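Local coordinates for protein thioredoxin reductase (Streptococcus pyogenes, PDB 5UWY) that probably uses NADPH and its bound flavin-adenine dinucleotide to reduce the disulfide of thioredoxin, as other bacterial thioredoxin reductases do, at residues A[12-17]-A[40-45]; A[18-23]-A[30-35]; A[83-88]-A[106-111]; A[270-275]-A[297-302]. All blocks are in the same frame, centred on the assembly; numbering follows the deposited sequence.

Interaction 1. Residues A[12-17]-A[40-45]; sequences SGPAGM and GQMNNT. With FAD (flavin-adenine dinucleotide), chain B.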
# COMPACT_ATOMS: atom_id res chain seq x y z
N SER A 12 4.73 6.96 -14.41
CA SER A 12 4.36 7.98 -13.43
C SER A 12 2.91 7.80 -12.99
O SER A 12 2.08 8.71 -13.09
CB SER A 12 4.58 9.38 -13.98
OG SER A 12 4.21 10.37 -13.06
N GLY A 13 2.58 6.61 -12.50
CA GLY A 13 1.33 6.40 -11.82
C GLY A 13 1.53 6.52 -10.32
O GLY A 13 2.56 7.02 -9.86
N PRO A 14 0.56 6.05 -9.54
CA PRO A 14 0.75 6.05 -8.07
C PRO A 14 1.97 5.25 -7.65
O PRO A 14 2.74 5.69 -6.79
CB PRO A 14 -0.55 5.42 -7.54
CG PRO A 14 -1.52 5.46 -8.68
CD PRO A 14 -0.72 5.45 -9.94
N ALA A 15 2.17 4.09 -8.27
CA ALA A 15 3.30 3.23 -7.92
C ALA A 15 4.63 3.92 -8.21
O ALA A 15 5.46 4.10 -7.31
CB ALA A 15 3.20 1.91 -8.69
N GLY A 16 4.83 4.33 -9.46
CA GLY A 16 6.09 4.97 -9.82
C GLY A 16 6.39 6.19 -8.98
O GLY A 16 7.53 6.40 -8.56
N MSE A 17 5.37 6.99 -8.70
CA MSE A 17 5.55 8.22 -7.94
C MSE A 17 5.86 7.94 -6.48
O MSE A 17 6.63 8.68 -5.86
CB MSE A 17 4.30 9.09 -8.06
CG MSE A 17 4.45 10.22 -9.05
SE MSE A 17 2.88 11.35 -9.12
CE MSE A 17 2.08 10.72 -10.76
N GLY A 40 -1.08 8.50 -14.98
CA GLY A 40 -1.44 7.22 -15.56
C GLY A 40 -2.94 7.06 -15.70
O GLY A 40 -3.67 8.01 -16.03
N GLN A 41 -3.43 5.84 -15.44
CA GLN A 41 -4.85 5.54 -15.52
C GLN A 41 -5.71 6.41 -14.61
O GLN A 41 -6.94 6.37 -14.72
CB GLN A 41 -5.11 4.07 -15.17
CG GLN A 41 -4.61 3.06 -16.17
CD GLN A 41 -4.85 1.63 -15.71
OE1 GLN A 41 -3.92 0.85 -15.53
NE2 GLN A 41 -6.12 1.28 -15.52
N MSE A 42 -5.10 7.18 -13.72
CA MSE A 42 -5.86 8.00 -12.80
C MSE A 42 -6.55 9.16 -13.47
O MSE A 42 -7.64 9.58 -13.07
CB MSE A 42 -4.95 8.55 -11.71
CG MSE A 42 -4.81 7.66 -10.51
SE MSE A 42 -3.38 8.39 -9.43
CE MSE A 42 -4.46 9.11 -8.05
N ASN A 43 -5.88 9.71 -14.49
CA ASN A 43 -6.37 10.90 -15.18
C ASN A 43 -7.67 10.61 -15.92
O ASN A 43 -8.28 11.51 -16.50
CB ASN A 43 -5.30 11.41 -16.14
CG ASN A 43 -4.08 11.95 -15.43
OD1 ASN A 43 -2.95 11.53 -15.70
ND2 ASN A 43 -4.29 12.91 -14.54
N ASN A 44 -8.11 9.35 -15.90
CA ASN A 44 -9.35 8.93 -16.54
C ASN A 44 -10.47 8.65 -15.55
O ASN A 44 -11.55 8.23 -15.96
CB ASN A 44 -9.10 7.69 -17.41
CG ASN A 44 -8.07 7.94 -18.49
OD1 ASN A 44 -7.35 8.94 -18.47
ND2 ASN A 44 -8.00 7.03 -19.46
N THR A 45 -10.24 8.88 -14.26
CA THR A 45 -11.20 8.54 -13.22
C THR A 45 -11.87 9.80 -12.69
O THR A 45 -11.19 10.76 -12.30
CB THR A 45 -10.54 7.78 -12.07
OG1 THR A 45 -9.83 6.65 -12.60
CG2 THR A 45 -11.58 7.30 -11.07
PA FAD B . -0.56 3.18 -14.14
O1A FAD B . -0.97 4.36 -13.35
O2A FAD B . -1.59 2.63 -15.13
O5B FAD B . 0.75 3.47 -14.93
C5B FAD B . 0.70 3.86 -16.32
C4B FAD B . 1.79 4.87 -16.59
O4B FAD B . 2.86 4.22 -17.31
C3B FAD B . 1.36 6.08 -17.42
O3B FAD B . 1.82 7.30 -16.85
C2B FAD B . 1.98 5.80 -18.79
O2B FAD B . 2.27 7.01 -19.47
C1B FAD B . 3.25 5.06 -18.38
N9A FAD B . 3.87 4.25 -19.43
C8A FAD B . 3.41 3.07 -19.96
N7A FAD B . 4.18 2.57 -20.89
C5A FAD B . 5.22 3.48 -20.98
C6A FAD B . 6.38 3.52 -21.78
N6A FAD B . 6.68 2.59 -22.69
N1A FAD B . 7.21 4.57 -21.62
C2A FAD B . 6.91 5.50 -20.71
N3A FAD B . 5.85 5.56 -19.90
C4A FAD B . 5.05 4.52 -20.08
N1 FAD B . -8.11 3.29 -8.70
C2 FAD B . -8.64 3.35 -7.44
O2 FAD B . -7.93 3.24 -6.44
N3 FAD B . -10.00 3.53 -7.28
C4 FAD B . -10.93 3.67 -8.28
O4 FAD B . -12.12 3.83 -8.01
C4X FAD B . -10.36 3.60 -9.62
N5 FAD B . -11.17 3.72 -10.63
C5X FAD B . -10.64 3.65 -11.91
C6 FAD B . -11.49 3.78 -13.00
C7 FAD B . -11.01 3.72 -14.30
C7M FAD B . -11.97 3.86 -15.45
C8 FAD B . -9.63 3.54 -14.52
C8M FAD B . -9.07 3.47 -15.92
C9 FAD B . -8.77 3.41 -13.43
C9A FAD B . -9.26 3.47 -12.13
N10 FAD B . -8.42 3.33 -11.00
C10 FAD B . -8.94 3.41 -9.73
C1' FAD B . -6.97 3.17 -11.17
C2' FAD B . -6.47 1.74 -11.00
O2' FAD B . -6.23 1.44 -9.62
C3' FAD B . -5.16 1.58 -11.77
O3' FAD B . -4.92 0.18 -11.91
C4' FAD B . -3.92 2.23 -11.15
O4' FAD B . -3.97 3.65 -11.35
C5' FAD B . -2.63 1.68 -11.72
O5' FAD B . -1.51 2.35 -11.11
P FAD B . -0.03 2.06 -11.58
O1P FAD B . 0.39 0.66 -11.11
O2P FAD B . 0.93 3.12 -11.19
O3P FAD B . -0.15 1.99 -13.17
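FAD O2P, a phosphate oxygen, takes a weak hydrogen bond from Ala15 N at the start of helix 14-25, with carbons of Gly13 and Pro14 alongside, while Pro14 also touches Met42. The Ala15 N to O2P distance is 3.3 Å, with an angle of 155° at the hydrogen. Gly13, at the N-cap position, brings its CA to 3.4 Å from O2P, an approach that the lack of a side chain permits, and Pro14 CD lies close by. The start of the helix would probably add a favourable dipole for the phosphate charge.

Contact between the two segments is small and mostly apolar. Pro14 CG meets the selenium SE of Met42 (a selenomethionine) at 3.6 Å, the two side chains sliding past each other in opposite directions. Gly13 and Gly40 bring their CA atoms to 4.7 Å, and Gly40 CA lies 3.5 Å from the ribose oxygen FAD O3B. Farther along, Thr45 meets the flavin: with OG1 anti to the carbonyl carbon (chi1 -53°) and CG2 anti to the backbone N, OG1 stands 3.2 Å from FAD C5X and CG2 lies near N5. Glycine-rich turn, helix start and bound pyrophosphate together fit the GxGxxG dinucleotide-binding motif of a Rossmann-type FAD domain.

Interaction 2. Residues A[18-23]-A[30-35]; sequences TAALYA and VAIIEQ. With FAD (flavin-adenine dinucleotide), chain B.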
# COMPACT_ATOMS: atom_id res chain seq x y z
N THR A 18 5.28 6.88 -5.92
CA THR A 18 5.60 6.52 -4.55
C THR A 18 7.02 5.98 -4.44
O THR A 18 7.77 6.34 -3.52
CB THR A 18 4.60 5.50 -4.02
OG1 THR A 18 3.27 6.01 -4.18
CG2 THR A 18 4.86 5.22 -2.54
N ALA A 19 7.42 5.13 -5.39
CA ALA A 19 8.80 4.66 -5.42
C ALA A 19 9.78 5.82 -5.57
O ALA A 19 10.85 5.83 -4.96
CB ALA A 19 8.99 3.65 -6.55
N ALA A 20 9.41 6.82 -6.38
CA ALA A 20 10.26 8.00 -6.53
C ALA A 20 10.33 8.79 -5.23
O ALA A 20 11.40 9.29 -4.86
CB ALA A 20 9.74 8.89 -7.66
N LEU A 21 9.20 8.91 -4.54
CA LEU A 21 9.18 9.62 -3.26
C LEU A 21 10.11 8.97 -2.26
O LEU A 21 10.98 9.63 -1.67
CB LEU A 21 7.75 9.67 -2.73
CG LEU A 21 7.53 10.28 -1.34
CD1 LEU A 21 7.74 11.78 -1.38
CD2 LEU A 21 6.14 9.93 -0.83
N TYR A 22 9.96 7.66 -2.05
CA TYR A 22 10.79 6.98 -1.06
C TYR A 22 12.25 6.97 -1.47
O TYR A 22 13.14 7.28 -0.67
CB TYR A 22 10.28 5.55 -0.84
CG TYR A 22 9.22 5.45 0.23
CD1 TYR A 22 7.89 5.74 -0.05
CD2 TYR A 22 9.55 5.08 1.53
CE1 TYR A 22 6.92 5.66 0.93
CE2 TYR A 22 8.59 4.99 2.51
CZ TYR A 22 7.27 5.28 2.21
OH TYR A 22 6.31 5.19 3.19
N ALA A 23 12.53 6.61 -2.73
CA ALA A 23 13.91 6.51 -3.19
C ALA A 23 14.63 7.85 -3.10
O ALA A 23 15.76 7.93 -2.61
CB ALA A 23 13.95 5.97 -4.62
N VAL A 30 17.21 10.01 -8.64
CA VAL A 30 15.97 9.40 -9.10
C VAL A 30 15.45 10.18 -10.30
O VAL A 30 15.35 11.42 -10.25
CB VAL A 30 14.90 9.37 -7.99
CG1 VAL A 30 13.60 8.80 -8.52
CG2 VAL A 30 15.41 8.57 -6.80
N ALA A 31 15.10 9.46 -11.36
CA ALA A 31 14.41 10.10 -12.47
C ALA A 31 13.28 9.21 -12.93
O ALA A 31 13.41 7.98 -12.94
CB ALA A 31 15.36 10.41 -13.63
N ILE A 32 12.16 9.82 -13.30
CA ILE A 32 11.00 9.11 -13.84
C ILE A 32 10.94 9.38 -15.34
O ILE A 32 10.90 10.55 -15.75
CB ILE A 32 9.70 9.55 -13.16
CG1 ILE A 32 9.78 9.37 -11.64
CG2 ILE A 32 8.51 8.79 -13.73
CD1 ILE A 32 8.60 9.96 -10.90
N ILE A 33 10.91 8.33 -16.15
CA ILE A 33 10.64 8.47 -17.58
C ILE A 33 9.15 8.26 -17.78
O ILE A 33 8.63 7.16 -17.56
CB ILE A 33 11.45 7.48 -18.44
CG1 ILE A 33 12.94 7.83 -18.47
CG2 ILE A 33 10.88 7.48 -19.87
CD1 ILE A 33 13.78 7.05 -17.51
N GLU A 34 8.45 9.31 -18.22
CA GLU A 34 7.01 9.24 -18.40
C GLU A 34 6.60 9.70 -19.79
O GLU A 34 7.00 10.77 -20.25
CB GLU A 34 6.25 10.08 -17.37
CG GLU A 34 4.77 9.73 -17.32
CD GLU A 34 4.49 8.25 -17.58
OE1 GLU A 34 4.27 7.49 -16.61
OE2 GLU A 34 4.41 7.87 -18.77
N GLN A 35 5.77 8.88 -20.43
CA GLN A 35 5.13 9.22 -21.70
C GLN A 35 3.82 9.94 -21.37
O GLN A 35 2.78 9.33 -21.11
CB GLN A 35 4.92 7.95 -22.52
CG GLN A 35 3.79 7.95 -23.53
CD GLN A 35 3.20 6.55 -23.71
OE1 GLN A 35 3.93 5.58 -23.88
NE2 GLN A 35 1.88 6.46 -23.67
PA FAD B . -0.56 3.18 -14.14
O1A FAD B . -0.97 4.36 -13.35
O2A FAD B . -1.59 2.63 -15.13
O5B FAD B . 0.75 3.47 -14.93
C5B FAD B . 0.70 3.86 -16.32
C4B FAD B . 1.79 4.87 -16.59
O4B FAD B . 2.86 4.22 -17.31
C3B FAD B . 1.36 6.08 -17.42
O3B FAD B . 1.82 7.30 -16.85
C2B FAD B . 1.98 5.80 -18.79
O2B FAD B . 2.27 7.01 -19.47
C1B FAD B . 3.25 5.06 -18.38
N9A FAD B . 3.87 4.25 -19.43
C8A FAD B . 3.41 3.07 -19.96
N7A FAD B . 4.18 2.57 -20.89
C5A FAD B . 5.22 3.48 -20.98
C6A FAD B . 6.38 3.52 -21.78
N6A FAD B . 6.68 2.59 -22.69
N1A FAD B . 7.21 4.57 -21.62
C2A FAD B . 6.91 5.50 -20.71
N3A FAD B . 5.85 5.56 -19.90
C4A FAD B . 5.05 4.52 -20.08
N1 FAD B . -8.11 3.29 -8.70
C2 FAD B . -8.64 3.35 -7.44
O2 FAD B . -7.93 3.24 -6.44
N3 FAD B . -10.00 3.53 -7.28
C4 FAD B . -10.93 3.67 -8.28
O4 FAD B . -12.12 3.83 -8.01
C4X FAD B . -10.36 3.60 -9.62
N5 FAD B . -11.17 3.72 -10.63
C5X FAD B . -10.64 3.65 -11.91
C6 FAD B . -11.49 3.78 -13.00
C7 FAD B . -11.01 3.72 -14.30
C7M FAD B . -11.97 3.86 -15.45
C8 FAD B . -9.63 3.54 -14.52
C8M FAD B . -9.07 3.47 -15.92
C9 FAD B . -8.77 3.41 -13.43
C9A FAD B . -9.26 3.47 -12.13
N10 FAD B . -8.42 3.33 -11.00
C10 FAD B . -8.94 3.41 -9.73
C1' FAD B . -6.97 3.17 -11.17
C2' FAD B . -6.47 1.74 -11.00
O2' FAD B . -6.23 1.44 -9.62
C3' FAD B . -5.16 1.58 -11.77
O3' FAD B . -4.92 0.18 -11.91
C4' FAD B . -3.92 2.23 -11.15
O4' FAD B . -3.97 3.65 -11.35
C5' FAD B . -2.63 1.68 -11.72
O5' FAD B . -1.51 2.35 -11.11
P FAD B . -0.03 2.06 -11.58
O1P FAD B . 0.39 0.66 -11.11
O2P FAD B . 0.93 3.12 -11.19
O3P FAD B . -0.15 1.99 -13.17
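Ala20 is the bump here, and Val30 with Ile32 frame the hollow it fills. Its CB rests between two branches, 4.0 Å from Val30 CG1 and 3.6 Å from Ile32 CD1. One helical turn on, Ala23 CB meets the other branch of the valine, CG2, at 3.7 Å. Val30 therefore straddles the two alanines: CG1, anti to the backbone N (chi1 177°), serves Ala20, while CG2 serves Ala23. Ile32 reaches in lengthwise, its extended chain (chi2 172°) carrying CD1 onto the alanine methyl.

Small residues on the helix are matched by branched ones on the strand. The segment axes approach to 8.8 Å and run nearly antiparallel, at 168°, as expected where a helix returns across the sheet of a beta-alpha-beta unit. Ile9 of strand 5-10 also touches Ala20, and Leu70 of helix 59-71 covers Ile32.

Strand 30-34 ends at the cofactor. Glu34 OE1 and OE2 are modelled as accepting hydrogen bonds from FAD O3B and O2B, but the side chain is poorly ordered and the bonds very short, so their detail is doubtful. The helix-strand contact is purely apolar; the carboxylate at the strand end is consistent with ribose binding, as in other Rossmann-type FAD domains.

Interaction 3. Residues A[83-88]-A[106-111]; sequences QKIENF and VIIATG. With FAD (flavin-adenine dinucleotide), chain B.
Ile85 and Val106 are the closest backbone pair, yet their CA atoms stand 8.5 Å apart and no hydrogen bond joins the segments, so side chains alone bridge strand 84-87 of an antiparallel sheet and strand 105-108 of the parallel one. The two residues reach toward each other tip to tip. Two branches of each take part: Ile85 CD1 lies 4.2 Å from Val106 CG1, and Ile85 CG2 is equally far from Val106 CG2. Extended beyond CG1 (chi2 154°), the isoleucine also carries CD1 to within 4.4 Å of Ile108 CD1, two residues further along the strand. Val106 and Ile108 both face this way, as alternate residues of a strand should. Val94 of strand 92-95 packs on both Ile85 and Val106, and Ile10 of strand 5-10 touches Ile85, which widens the apolar layer.

Beyond the strand the chain turns to FAD. Thr110 lays CG2 3.7 Å from the adenine nitrogen N7A, and its OG1 is hydrogen-bonded to Val242 O. Gly111, with a positive phi of 64°, brings CA to 3.3 Å from the bridging oxygen O3P. With loose methyl contacts and no polar bond, the segments are held together by hydrophobic burial; the cofactor meets the following loop instead.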
# COMPACT_ATOMS: atom_id res chain seq x y z
N GLN A 83 11.51 2.00 -25.15
CA GLN A 83 11.42 0.90 -26.10
C GLN A 83 12.13 -0.35 -25.63
O GLN A 83 11.70 -1.46 -25.97
CB GLN A 83 11.98 1.32 -27.46
CG GLN A 83 10.93 1.68 -28.49
CD GLN A 83 10.48 3.13 -28.37
OE1 GLN A 83 11.28 4.00 -28.03
NE2 GLN A 83 9.21 3.38 -28.64
N LYS A 84 13.21 -0.21 -24.86
CA LYS A 84 13.97 -1.38 -24.44
C LYS A 84 14.72 -1.03 -23.15
O LYS A 84 15.17 0.11 -22.97
CB LYS A 84 14.96 -1.84 -25.52
CG LYS A 84 15.40 -3.30 -25.39
CD LYS A 84 16.59 -3.62 -26.28
CE LYS A 84 16.92 -5.11 -26.28
NZ LYS A 84 18.10 -5.41 -27.13
N ILE A 85 14.82 -2.01 -22.26
CA ILE A 85 15.64 -1.92 -21.05
C ILE A 85 16.57 -3.12 -21.06
O ILE A 85 16.10 -4.26 -21.03
CB ILE A 85 14.80 -1.90 -19.76
CG1 ILE A 85 14.05 -0.58 -19.61
CG2 ILE A 85 15.68 -2.16 -18.54
CD1 ILE A 85 12.79 -0.70 -18.77
N GLU A 86 17.88 -2.88 -21.12
CA GLU A 86 18.82 -4.00 -21.16
C GLU A 86 19.71 -4.01 -19.94
O GLU A 86 20.05 -2.97 -19.37
CB GLU A 86 19.67 -3.98 -22.43
CG GLU A 86 19.03 -4.75 -23.56
CD GLU A 86 18.42 -6.06 -23.08
OE1 GLU A 86 19.13 -6.87 -22.44
OE2 GLU A 86 17.21 -6.25 -23.29
N ASN A 87 20.09 -5.22 -19.54
CA ASN A 87 20.81 -5.47 -18.30
C ASN A 87 22.29 -5.71 -18.59
O ASN A 87 22.64 -6.37 -19.57
CB ASN A 87 20.21 -6.67 -17.57
CG ASN A 87 20.97 -7.04 -16.32
OD1 ASN A 87 21.53 -6.17 -15.64
ND2 ASN A 87 20.99 -8.33 -15.99
N PHE A 88 23.15 -5.15 -17.73
CA PHE A 88 24.59 -5.35 -17.84
C PHE A 88 25.19 -5.75 -16.50
O PHE A 88 26.39 -5.55 -16.28
CB PHE A 88 25.29 -4.10 -18.37
CG PHE A 88 24.82 -3.66 -19.73
CD1 PHE A 88 25.33 -4.26 -20.88
CD2 PHE A 88 23.89 -2.65 -19.86
CE1 PHE A 88 24.90 -3.85 -22.13
CE2 PHE A 88 23.46 -2.24 -21.11
CZ PHE A 88 23.97 -2.84 -22.25
N VAL A 106 16.48 -0.16 -12.08
CA VAL A 106 15.29 0.15 -12.86
C VAL A 106 14.08 -0.33 -12.07
O VAL A 106 14.05 -1.48 -11.61
CB VAL A 106 15.33 -0.51 -14.25
CG1 VAL A 106 13.92 -0.77 -14.77
CG2 VAL A 106 16.12 0.35 -15.22
N ILE A 107 13.09 0.55 -11.89
CA ILE A 107 11.81 0.17 -11.31
C ILE A 107 10.75 0.31 -12.39
O ILE A 107 10.54 1.41 -12.93
CB ILE A 107 11.46 1.02 -10.08
CG1 ILE A 107 12.64 1.09 -9.11
CG2 ILE A 107 10.25 0.44 -9.36
CD1 ILE A 107 12.32 1.80 -7.82
N ILE A 108 10.09 -0.79 -12.72
CA ILE A 108 9.10 -0.82 -13.79
C ILE A 108 7.73 -0.55 -13.19
O ILE A 108 7.24 -1.33 -12.36
CB ILE A 108 9.13 -2.16 -14.54
CG1 ILE A 108 10.57 -2.51 -14.90
CG2 ILE A 108 8.25 -2.10 -15.78
CD1 ILE A 108 10.71 -3.45 -16.06
N ALA A 109 7.12 0.56 -13.59
CA ALA A 109 5.84 1.01 -13.06
C ALA A 109 4.93 1.46 -14.19
O ALA A 109 4.21 2.45 -14.08
CB ALA A 109 6.03 2.13 -12.04
N THR A 110 4.96 0.72 -15.30
CA THR A 110 4.22 1.10 -16.50
C THR A 110 2.74 0.74 -16.42
O THR A 110 1.98 1.15 -17.31
CB THR A 110 4.84 0.45 -17.73
OG1 THR A 110 5.08 -0.94 -17.47
CG2 THR A 110 6.16 1.12 -18.07
N GLY A 111 2.32 -0.01 -15.41
CA GLY A 111 0.92 -0.33 -15.22
C GLY A 111 0.36 -1.17 -16.35
O GLY A 111 1.08 -1.91 -17.04
PA FAD B . -0.56 3.18 -14.14
O1A FAD B . -0.97 4.36 -13.35
O2A FAD B . -1.59 2.63 -15.13
O5B FAD B . 0.75 3.47 -14.93
C5B FAD B . 0.70 3.86 -16.32
C4B FAD B . 1.79 4.87 -16.59
O4B FAD B . 2.86 4.22 -17.31
C3B FAD B . 1.36 6.08 -17.42
O3B FAD B . 1.82 7.30 -16.85
C2B FAD B . 1.98 5.80 -18.79
O2B FAD B . 2.27 7.01 -19.47
C1B FAD B . 3.25 5.06 -18.38
N9A FAD B . 3.87 4.25 -19.43
C8A FAD B . 3.41 3.07 -19.96
N7A FAD B . 4.18 2.57 -20.89
C5A FAD B . 5.22 3.48 -20.98
C6A FAD B . 6.38 3.52 -21.78
N6A FAD B . 6.68 2.59 -22.69
N1A FAD B . 7.21 4.57 -21.62
C2A FAD B . 6.91 5.50 -20.71
N3A FAD B . 5.85 5.56 -19.90
C4A FAD B . 5.05 4.52 -20.08
N1 FAD B . -8.11 3.29 -8.70
C2 FAD B . -8.64 3.35 -7.44
O2 FAD B . -7.93 3.24 -6.44
N3 FAD B . -10.00 3.53 -7.28
C4 FAD B . -10.93 3.67 -8.28
O4 FAD B . -12.12 3.83 -8.01
C4X FAD B . -10.36 3.60 -9.62
N5 FAD B . -11.17 3.72 -10.63
C5X FAD B . -10.64 3.65 -11.91
C6 FAD B . -11.49 3.78 -13.00
C7 FAD B . -11.01 3.72 -14.30
C7M FAD B . -11.97 3.86 -15.45
C8 FAD B . -9.63 3.54 -14.52
C8M FAD B . -9.07 3.47 -15.92
C9 FAD B . -8.77 3.41 -13.43
C9A FAD B . -9.26 3.47 -12.13
N10 FAD B . -8.42 3.33 -11.00
C10 FAD B . -8.94 3.41 -9.73
C1' FAD B . -6.97 3.17 -11.17
C2' FAD B . -6.47 1.74 -11.00
O2' FAD B . -6.23 1.44 -9.62
C3' FAD B . -5.16 1.58 -11.77
O3' FAD B . -4.92 0.18 -11.91
C4' FAD B . -3.92 2.23 -11.15
O4' FAD B . -3.97 3.65 -11.35
C5' FAD B . -2.63 1.68 -11.72
O5' FAD B . -1.51 2.35 -11.11
P FAD B . -0.03 2.06 -11.58
O1P FAD B . 0.39 0.66 -11.11
O2P FAD B . 0.93 3.12 -11.19
O3P FAD B . -0.15 1.99 -13.17

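Interaction 4. Residues A[270-275]-A[297-302]; sequences GIFAIG and QGVYHY
A CH-pi contact joins Gly270 and Tyr302. Gly270 CA lies over one face of the phenol ring, 3.9 Å from its centroid and 25° off the ring normal, displaced toward the rim; the nearest ring atom is Tyr302 CZ at 3.5 Å. The tyrosine reaches this place because its CG is anti to the backbone N (chi1 179°), which sends the ring out from the helix toward the sheet. Gly270 has no side chain, and a CB there would lie tight against Tyr302 OH, so the ring can rest on the backbone. Beyond the contact, the Tyr302 ring also meets that of Phe306, with the planes at about 50°.

Apolar packing supplies the rest. Phe272 points from the strand toward the helix and meets it with the far end of its ring: CZ is 4.4 Å from Tyr302 CB, which lies at the ring edge near its plane. Val299 CG2, one helical turn earlier, comes obliquely to Phe272 CE1 at 4.5 Å. Both distances are loose, and Val299 also leans on Thr105 and Ile107 of the neighbouring strand.

Polar bonding across the pair is absent. Backbone hydrogen bonds instead tie Gly270 and Phe272 to Val106 within the sheet, and Tyr302 N to Gly298 O (3.0 Å) within the helix. Elsewhere on the helix, Tyr300 meets Tyr161 of the second subunit edge-to-face. A terminal helix laid on the outermost strand of a parallel sheet, whose following loop touches FAD through Gly275, is characteristic of the Rossmann-like FAD domain of this reductase family.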
# COMPACT_ATOMS: atom_id res chain seq x y z
N GLY A 270 18.53 -6.10 -9.52
CA GLY A 270 18.64 -4.68 -9.76
C GLY A 270 17.43 -4.06 -10.43
O GLY A 270 17.29 -2.83 -10.41
N ILE A 271 16.57 -4.86 -11.04
CA ILE A 271 15.37 -4.38 -11.71
C ILE A 271 14.16 -4.83 -10.89
O ILE A 271 14.06 -5.99 -10.49
CB ILE A 271 15.29 -4.88 -13.16
CG1 ILE A 271 16.45 -4.32 -13.97
CG2 ILE A 271 13.96 -4.49 -13.79
CD1 ILE A 271 16.66 -5.01 -15.30
N PHE A 272 13.25 -3.89 -10.63
CA PHE A 272 12.06 -4.13 -9.84
C PHE A 272 10.83 -3.77 -10.66
O PHE A 272 10.90 -3.02 -11.64
CB PHE A 272 12.06 -3.30 -8.54
CG PHE A 272 13.30 -3.47 -7.71
CD1 PHE A 272 14.49 -2.86 -8.08
CD2 PHE A 272 13.28 -4.24 -6.55
CE1 PHE A 272 15.64 -3.02 -7.32
CE2 PHE A 272 14.42 -4.40 -5.79
CZ PHE A 272 15.60 -3.78 -6.17
N ALA A 273 9.69 -4.34 -10.26
CA ALA A 273 8.41 -4.02 -10.87
C ALA A 273 7.40 -3.75 -9.77
O ALA A 273 7.39 -4.43 -8.74
CB ALA A 273 7.91 -5.14 -11.77
N ILE A 274 6.56 -2.73 -9.97
CA ILE A 274 5.58 -2.33 -8.98
C ILE A 274 4.27 -1.98 -9.68
O ILE A 274 4.23 -1.71 -10.88
CB ILE A 274 6.03 -1.11 -8.15
CG1 ILE A 274 6.39 0.05 -9.07
CG2 ILE A 274 7.16 -1.50 -7.23
CD1 ILE A 274 6.83 1.29 -8.33
N GLY A 275 3.21 -1.96 -8.88
CA GLY A 275 1.92 -1.54 -9.37
C GLY A 275 1.21 -2.61 -10.17
O GLY A 275 1.35 -3.81 -9.92
N GLN A 297 12.19 1.87 -1.18
CA GLN A 297 13.07 1.66 -0.04
C GLN A 297 14.04 0.50 -0.27
O GLN A 297 15.13 0.49 0.31
CB GLN A 297 12.24 1.41 1.23
CG GLN A 297 13.03 1.55 2.52
CD GLN A 297 13.78 2.87 2.60
OE1 GLN A 297 13.27 3.91 2.20
NE2 GLN A 297 15.00 2.82 3.13
N GLY A 298 13.68 -0.46 -1.13
CA GLY A 298 14.58 -1.56 -1.41
C GLY A 298 15.75 -1.17 -2.28
O GLY A 298 16.80 -1.83 -2.25
N VAL A 299 15.59 -0.12 -3.09
CA VAL A 299 16.70 0.37 -3.90
C VAL A 299 17.92 0.67 -3.03
O VAL A 299 19.05 0.28 -3.36
CB VAL A 299 16.27 1.60 -4.71
CG1 VAL A 299 17.49 2.32 -5.26
CG2 VAL A 299 15.36 1.19 -5.84
N TYR A 300 17.70 1.36 -1.90
CA TYR A 300 18.82 1.69 -1.03
C TYR A 300 19.53 0.44 -0.53
O TYR A 300 20.76 0.40 -0.48
CB TYR A 300 18.36 2.53 0.16
CG TYR A 300 19.43 2.60 1.23
CD1 TYR A 300 20.55 3.40 1.06
CD2 TYR A 300 19.33 1.85 2.40
CE1 TYR A 300 21.54 3.47 2.01
CE2 TYR A 300 20.32 1.91 3.36
CZ TYR A 300 21.42 2.72 3.17
OH TYR A 300 22.41 2.79 4.12
N HIS A 301 18.77 -0.59 -0.14
CA HIS A 301 19.39 -1.81 0.36
C HIS A 301 20.22 -2.49 -0.72
O HIS A 301 21.38 -2.87 -0.49
CB HIS A 301 18.31 -2.76 0.89
CG HIS A 301 18.84 -3.89 1.72
ND1 HIS A 301 18.60 -5.21 1.42
CD2 HIS A 301 19.61 -3.89 2.83
CE1 HIS A 301 19.19 -5.98 2.32
NE2 HIS A 301 19.81 -5.21 3.18
N TYR A 302 19.65 -2.63 -1.92
CA TYR A 302 20.39 -3.22 -3.03
C TYR A 302 21.67 -2.45 -3.32
O TYR A 302 22.72 -3.05 -3.56
CB TYR A 302 19.51 -3.30 -4.28
CG TYR A 302 20.20 -3.89 -5.49
CD1 TYR A 302 20.31 -5.27 -5.65
CD2 TYR A 302 20.75 -3.07 -6.47
CE1 TYR A 302 20.94 -5.81 -6.75
CE2 TYR A 302 21.39 -3.61 -7.57
CZ TYR A 302 21.48 -4.98 -7.71
OH TYR A 302 22.11 -5.52 -8.81

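From the N terminus, interaction 1 opens at the turn into helix 14-25 and closes at residues 40-45; interaction 2, from 18 to 35, falls wholly within that loop and shares the helix. Between them Ser12 N and Glu34 OE1 meet, probably in a hydrogen bond whose modelled length is doubtfully short. Interaction 3 comes next, closing the loop from 83 to 111 and bringing the small antiparallel sheet onto the parallel one. Interaction 4 follows in series, closing 270 to 302. None cross. Strands 105-108 and 271-273 are sheet neighbours, so interactions 3 and 4 meet through their backbones, while Ile274 packs on Ala15 and Ala19 of the first helix. All four reach FAD, interaction 4 through Gly275.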